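PDB 6MAA: WAP, Kazal, immunoglobulin, Kunitz and NTR domain-containing protein 2 from Mus musculus, which inhibits the growth factors GDF8 (myostatin) and GDF11, but probably not activin, and probably also acts as a protease inhibitor through its several inhibitor-type domains. Local coordinates for residues 28-36 with 72-83. Sequence-based numbering, arbitrary orientation.
Sequences MCLQQGSEC and MDAEACSKGITL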
ATOM      1  N   MET A  28      10.586   3.054  -3.621  1.00  9.93           N
ATOM      2  CA  MET A  28       9.156   3.310  -3.612  1.00 10.88           C
ATOM      3  C   MET A  28       8.456   2.189  -4.359  1.00  9.76           C
ATOM      4  O   MET A  28       9.005   1.603  -5.292  1.00 11.44           O
ATOM      5  CB  MET A  28       8.837   4.657  -4.283  1.00 17.60           C
ATOM      6  CG  MET A  28       7.404   5.143  -4.088  1.00 25.37           C
ATOM      7  SD  MET A  28       7.137   6.754  -4.853  1.00 36.96           S
ATOM      8  CE  MET A  28       7.205   6.308  -6.584  1.00 25.40           C
ATOM      9  N   CYS A  29       7.234   1.897  -3.943  1.00 12.13           N
ATOM     10  CA  CYS A  29       6.406   0.889  -4.587  1.00 12.54           C
ATOM     11  C   CYS A  29       5.279   1.597  -5.324  1.00 13.36           C
ATOM     12  O   CYS A  29       4.468   2.291  -4.701  1.00 15.94           O
ATOM     13  CB  CYS A  29       5.861  -0.077  -3.540  1.00 12.33           C
ATOM     14  SG  CYS A  29       7.151  -1.116  -2.820  1.00 13.71           S
ATOM     15  N   LEU A  30       5.233   1.423  -6.647  1.00 13.52           N
ATOM     16  CA  LEU A  30       4.261   2.158  -7.456  1.00 15.78           C
ATOM     17  C   LEU A  30       2.831   1.697  -7.214  1.00 15.89           C
ATOM     18  O   LEU A  30       1.895   2.484  -7.400  1.00 17.77           O
ATOM     19  CB  LEU A  30       4.599   2.041  -8.944  1.00 17.50           C
ATOM     20  CG  LEU A  30       5.876   2.727  -9.438  1.00 19.82           C
ATOM     21  CD1 LEU A  30       6.048   2.504 -10.928  1.00 21.33           C
ATOM     22  CD2 LEU A  30       5.829   4.209  -9.133  1.00 23.10           C
ATOM     23  N   GLN A  31       2.633   0.442  -6.815  1.00 14.86           N
ATOM     24  CA  GLN A  31       1.286  -0.093  -6.663  1.00 15.08           C
ATOM     25  C   GLN A  31       0.537   0.630  -5.554  1.00 14.16           C
ATOM     26  O   GLN A  31       1.008   0.725  -4.418  1.00 14.69           O
ATOM     27  CB  GLN A  31       1.348  -1.586  -6.351  1.00 14.83           C
ATOM     28  CG  GLN A  31       0.027  -2.186  -5.895  1.00 15.53           C
ATOM     29  CD  GLN A  31      -1.040  -2.151  -6.974  1.00 16.01           C
ATOM     30  OE1 GLN A  31      -0.821  -2.619  -8.091  1.00 18.92           O
ATOM     31  NE2 GLN A  31      -2.207  -1.602  -6.642  1.00 15.23           N
ATOM     32  N   GLN A  32      -0.642   1.135  -5.898  1.00 13.95           N
ATOM     33  CA  GLN A  32      -1.536   1.733  -4.918  1.00 13.64           C
ATOM     34  C   GLN A  32      -1.789   0.761  -3.770  1.00 13.32           C
ATOM     35  O   GLN A  32      -2.090  -0.414  -3.992  1.00 13.28           O
ATOM     36  CB  GLN A  32      -2.844   2.048  -5.635  1.00 14.16           C
ATOM     37  CG  GLN A  32      -3.929   2.611  -4.779  1.00 12.83           C
ATOM     38  CD  GLN A  32      -5.135   2.949  -5.608  1.00 12.94           C
ATOM     39  OE1 GLN A  32      -5.143   2.722  -6.817  1.00 14.86           O
ATOM     40  NE2 GLN A  32      -6.167   3.486  -4.971  1.00 13.22           N
ATOM     41  N   GLY A  33      -1.642   1.257  -2.538  1.00 13.36           N
ATOM     42  CA  GLY A  33      -1.862   0.463  -1.344  1.00 13.84           C
ATOM     43  C   GLY A  33      -0.687  -0.375  -0.890  1.00 13.42           C
ATOM     44  O   GLY A  33      -0.815  -1.107   0.100  1.00 13.59           O
ATOM     45  N   SER A  34       0.450  -0.290  -1.565  1.00 13.98           N
ATOM     46  CA  SER A  34       1.605  -1.111  -1.245  1.00 14.85           C
ATOM     47  C   SER A  34       2.671  -0.266  -0.561  1.00 15.35           C
ATOM     48  O   SER A  34       2.656   0.966  -0.615  1.00 17.93           O
ATOM     49  CB  SER A  34       2.170  -1.733  -2.520  1.00 16.99           C
ATOM     50  OG  SER A  34       2.850  -0.767  -3.290  1.00 19.98           O
ATOM     51  N   GLU A  35       3.603  -0.950   0.097  1.00 14.33           N
ATOM     52  CA  GLU A  35       4.747  -0.273   0.685  1.00 15.02           C
ATOM     53  C   GLU A  35       5.951  -1.199   0.626  1.00 12.67           C
ATOM     54  O   GLU A  35       5.822  -2.417   0.488  1.00 14.00           O
ATOM     55  CB  GLU A  35       4.471   0.181   2.124  1.00 20.09           C
ATOM     56  CG  GLU A  35       4.415  -0.952   3.135  1.00 24.54           C
ATOM     57  CD  GLU A  35       4.207  -0.461   4.558  1.00 29.43           C
ATOM     58  OE1 GLU A  35       4.232  -1.302   5.483  1.00 33.81           O
ATOM     59  OE2 GLU A  35       4.018   0.759   4.753  1.00 29.82           O
ATOM     60  N   CYS A  36       7.127  -0.593   0.713  1.00 12.25           N
ATOM     61  CA  CYS A  36       8.372  -1.345   0.697  1.00 11.89           C
ATOM     62  C   CYS A  36       8.584  -2.034   2.039  1.00 11.76           C
ATOM     63  O   CYS A  36       8.270  -1.480   3.098  1.00 13.71           O
ATOM     64  CB  CYS A  36       9.533  -0.397   0.392  1.00 11.34           C
ATOM     65  SG  CYS A  36      11.178  -1.147   0.336  1.00 12.42           S
ATOM     66  N   MET A  72     -10.201   1.508  -0.064  1.00  8.52           N
ATOM     67  CA  MET A  72     -10.086   1.493  -1.520  1.00  8.84           C
ATOM     68  C   MET A  72      -8.674   1.106  -1.951  1.00  9.42           C
ATOM     69  O   MET A  72      -8.491   0.245  -2.823  1.00  9.39           O
ATOM     70  CB  MET A  72     -10.464   2.861  -2.090  1.00  9.73           C
ATOM     71  CG  MET A  72     -10.427   2.931  -3.609  1.00 11.10           C
ATOM     72  SD  MET A  72     -10.645   4.599  -4.263  1.00 13.50           S
ATOM     73  CE  MET A  72      -9.100   5.358  -3.753  1.00 16.48           C
ATOM     74  N   ASP A  73      -7.657   1.721  -1.331  1.00  8.43           N
ATOM     75  CA  ASP A  73      -6.271   1.407  -1.671  1.00  9.40           C
ATOM     76  C   ASP A  73      -5.953  -0.056  -1.398  1.00  9.45           C
ATOM     77  O   ASP A  73      -5.181  -0.682  -2.138  1.00 10.35           O
ATOM     78  CB  ASP A  73      -5.315   2.267  -0.843  1.00 10.01           C
ATOM     79  CG  ASP A  73      -5.298   3.723  -1.254  1.00 11.93           C
ATOM     80  OD1 ASP A  73      -5.862   4.082  -2.307  1.00 13.44           O
ATOM     81  OD2 ASP A  73      -4.690   4.513  -0.501  1.00 15.52           O
ATOM     82  N   ALA A  74      -6.499  -0.603  -0.309  1.00  9.62           N
ATOM     83  CA  ALA A  74      -6.219  -1.994   0.039  1.00 10.66           C
ATOM     84  C   ALA A  74      -6.806  -2.943  -0.995  1.00 10.60           C
ATOM     85  O   ALA A  74      -6.173  -3.940  -1.361  1.00 13.10           O
ATOM     86  CB  ALA A  74      -6.740  -2.312   1.441  1.00 12.14           C
ATOM     87  N   GLU A  75      -7.998  -2.630  -1.505  1.00 10.70           N
ATOM     88  CA  GLU A  75      -8.579  -3.452  -2.561  1.00 12.49           C
ATOM     89  C   GLU A  75      -7.778  -3.334  -3.851  1.00 12.95           C
ATOM     90  O   GLU A  75      -7.542  -4.340  -4.534  1.00 13.97           O
ATOM     91  CB  GLU A  75     -10.041  -3.077  -2.787  1.00 13.59           C
ATOM     92  CG  GLU A  75     -10.742  -3.922  -3.843  1.00 15.38           C
ATOM     93  CD  GLU A  75     -10.983  -5.373  -3.418  1.00 18.76           C
ATOM     94  OE1 GLU A  75     -11.602  -6.108  -4.209  1.00 21.38           O
ATOM     95  OE2 GLU A  75     -10.565  -5.788  -2.312  1.00 22.11           O
ATOM     96  N   ALA A  76      -7.350  -2.116  -4.199  1.00 11.41           N
ATOM     97  CA  ALA A  76      -6.498  -1.934  -5.370  1.00 11.67           C
ATOM     98  C   ALA A  76      -5.242  -2.791  -5.265  1.00 12.34           C
ATOM     99  O   ALA A  76      -4.863  -3.476  -6.220  1.00 13.22           O
ATOM    100  CB  ALA A  76      -6.127  -0.461  -5.524  1.00 12.69           C
ATOM    101  N   CYS A  77      -4.590  -2.775  -4.099  1.00 11.93           N
ATOM    102  CA  CYS A  77      -3.368  -3.554  -3.934  1.00 12.52           C
ATOM    103  C   CYS A  77      -3.653  -5.045  -4.040  1.00 14.20           C
ATOM    104  O   CYS A  77      -2.888  -5.791  -4.666  1.00 16.18           O
ATOM    105  CB  CYS A  77      -2.716  -3.221  -2.592  1.00 12.43           C
ATOM    106  SG  CYS A  77      -1.028  -3.832  -2.450  1.00 13.55           S
ATOM    107  N   SER A  78      -4.756  -5.496  -3.438  1.00 14.59           N
ATOM    108  CA  SER A  78      -5.097  -6.914  -3.467  1.00 17.43           C
ATOM    109  C   SER A  78      -5.294  -7.402  -4.898  1.00 18.55           C
ATOM    110  O   SER A  78      -4.920  -8.533  -5.237  1.00 21.07           O
ATOM    111  CB  SER A  78      -6.361  -7.141  -2.634  1.00 19.90           C
ATOM    112  OG  SER A  78      -6.770  -8.491  -2.666  1.00 25.67           O
ATOM    113  N   LYS A  79      -5.866  -6.557  -5.752  1.00 19.60           N
ATOM    114  CA  LYS A  79      -6.162  -6.899  -7.135  1.00 20.99           C
ATOM    115  C   LYS A  79      -5.030  -6.553  -8.088  1.00 21.96           C
ATOM    116  O   LYS A  79      -5.056  -6.992  -9.239  1.00 24.01           O
ATOM    117  CB  LYS A  79      -7.419  -6.162  -7.597  1.00 24.65           C
ATOM    118  CG  LYS A  79      -8.708  -6.697  -7.028  1.00 29.22           C
ATOM    119  CD  LYS A  79      -9.849  -6.364  -7.979  1.00 31.99           C
ATOM    120  CE  LYS A  79     -11.178  -6.828  -7.427  1.00 34.52           C
ATOM    121  NZ  LYS A  79     -11.139  -8.283  -7.154  1.00 35.69           N
ATOM    122  N   GLY A  80      -4.046  -5.778  -7.649  1.00 19.50           N
ATOM    123  CA  GLY A  80      -2.992  -5.320  -8.538  1.00 18.86           C
ATOM    124  C   GLY A  80      -3.483  -4.340  -9.583  1.00 19.93           C
ATOM    125  O   GLY A  80      -3.033  -4.390 -10.735  1.00 22.65           O
ATOM    126  N   ILE A  81      -4.393  -3.444  -9.207  1.00 17.90           N
ATOM    127  CA  ILE A  81      -5.018  -2.493 -10.115  1.00 17.66           C
ATOM    128  C   ILE A  81      -4.898  -1.090  -9.525  1.00 16.69           C
ATOM    129  O   ILE A  81      -4.423  -0.902  -8.408  1.00 16.42           O
ATOM    130  CB  ILE A  81      -6.495  -2.842 -10.404  1.00 18.60           C
ATOM    131  CG1 ILE A  81      -7.322  -2.727  -9.118  1.00 19.82           C
ATOM    132  CG2 ILE A  81      -6.610  -4.236 -11.015  1.00 21.84           C
ATOM    133  CD1 ILE A  81      -8.809  -2.960  -9.314  1.00 21.11           C
ATOM    134  N   THR A  82      -5.353  -0.102 -10.288  1.00 17.57           N
ATOM    135  CA  THR A  82      -5.426   1.276  -9.824  1.00 17.28           C
ATOM    136  C   THR A  82      -6.890   1.680  -9.730  1.00 16.58           C
ATOM    137  O   THR A  82      -7.658   1.455 -10.670  1.00 19.60           O
ATOM    138  CB  THR A  82      -4.688   2.213 -10.783  1.00 19.59           C
ATOM    139  OG1 THR A  82      -3.293   1.890 -10.788  1.00 22.91           O
ATOM    140  CG2 THR A  82      -4.854   3.660 -10.356  1.00 22.14           C
ATOM    141  N   LEU A  83      -7.272   2.258  -8.593  1.00 13.79           N
ATOM    142  CA  LEU A  83      -8.627   2.740  -8.360  1.00 13.50           C
ATOM    143  C   LEU A  83      -8.564   4.221  -8.019  1.00 14.39           C
ATOM    144  O   LEU A  83      -7.826   4.621  -7.113  1.00 15.62           O
ATOM    145  CB  LEU A  83      -9.277   1.976  -7.197  1.00 13.96           C
ATOM    146  CG  LEU A  83      -9.574   0.490  -7.419  1.00 14.20           C
ATOM    147  CD1 LEU A  83     -10.127  -0.145  -6.150  1.00 13.43           C
ATOM    148  CD2 LEU A  83     -10.542   0.324  -8.581  1.00 15.61           C
TER
HETATM  149  O   HOH W   1      -1.306  -1.553 -10.650  1.00 35.48           O
HETATM  150  O   HOH W   2      -1.340   1.405  -8.775  1.00 23.41           O
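The Q32 side-chain amide lies face-on over the methyl of A76, its CD 3.6 Å from CB of A76, while its edges serve the backbone of L83 and the carboxylate of D73. Nearly parallel to it, the Q31 amide has CA of C77 and CA of G80 over one face and hydrogen-bonded carbonyls at its NE2 edge. This is the junction of a follistatin domain: the type II turn Q31 to S34, which leads into the hairpin of the N-terminal EGF-like subdomain, meets the Kazal helix 69-79. Q32 illustrates how a glutamine can join subdomains by spending both ends of its amide. With CG anti to the backbone N (chi1 177°) and the chain extended beyond it, Q32 reaches across the helix. Its OE1 accepts from L83 N at 2.8 Å, and its NE2 donates to L83 O at 2.9 Å. The same NE2 points almost straight (173°) at D73 OD1, 2.7 Å away, on the anti side but from out of the carboxylate plane, as the two planes stand 75° apart. Q31 instead bends at chi2, bringing NE2 within 2.9 Å of I81 O, the carbonyl of the residue whose N-H closes the Schellman motif (I81 N to A76 O) around C-prime G80; its OE1 accepts from a water that also bonds weakly to G80 O. At the turn, G33 passes close to the helix, its CA 3.6 Å from D73 O, beside C77, whose disulfide to C47 adds a covalent link. Q32 O lies in the plane of the Q31 amide, and the second N-H of Q31 NE2 meets one of its lone pairs at 2.9 Å, fixing the amide's rotation from both hydrogens.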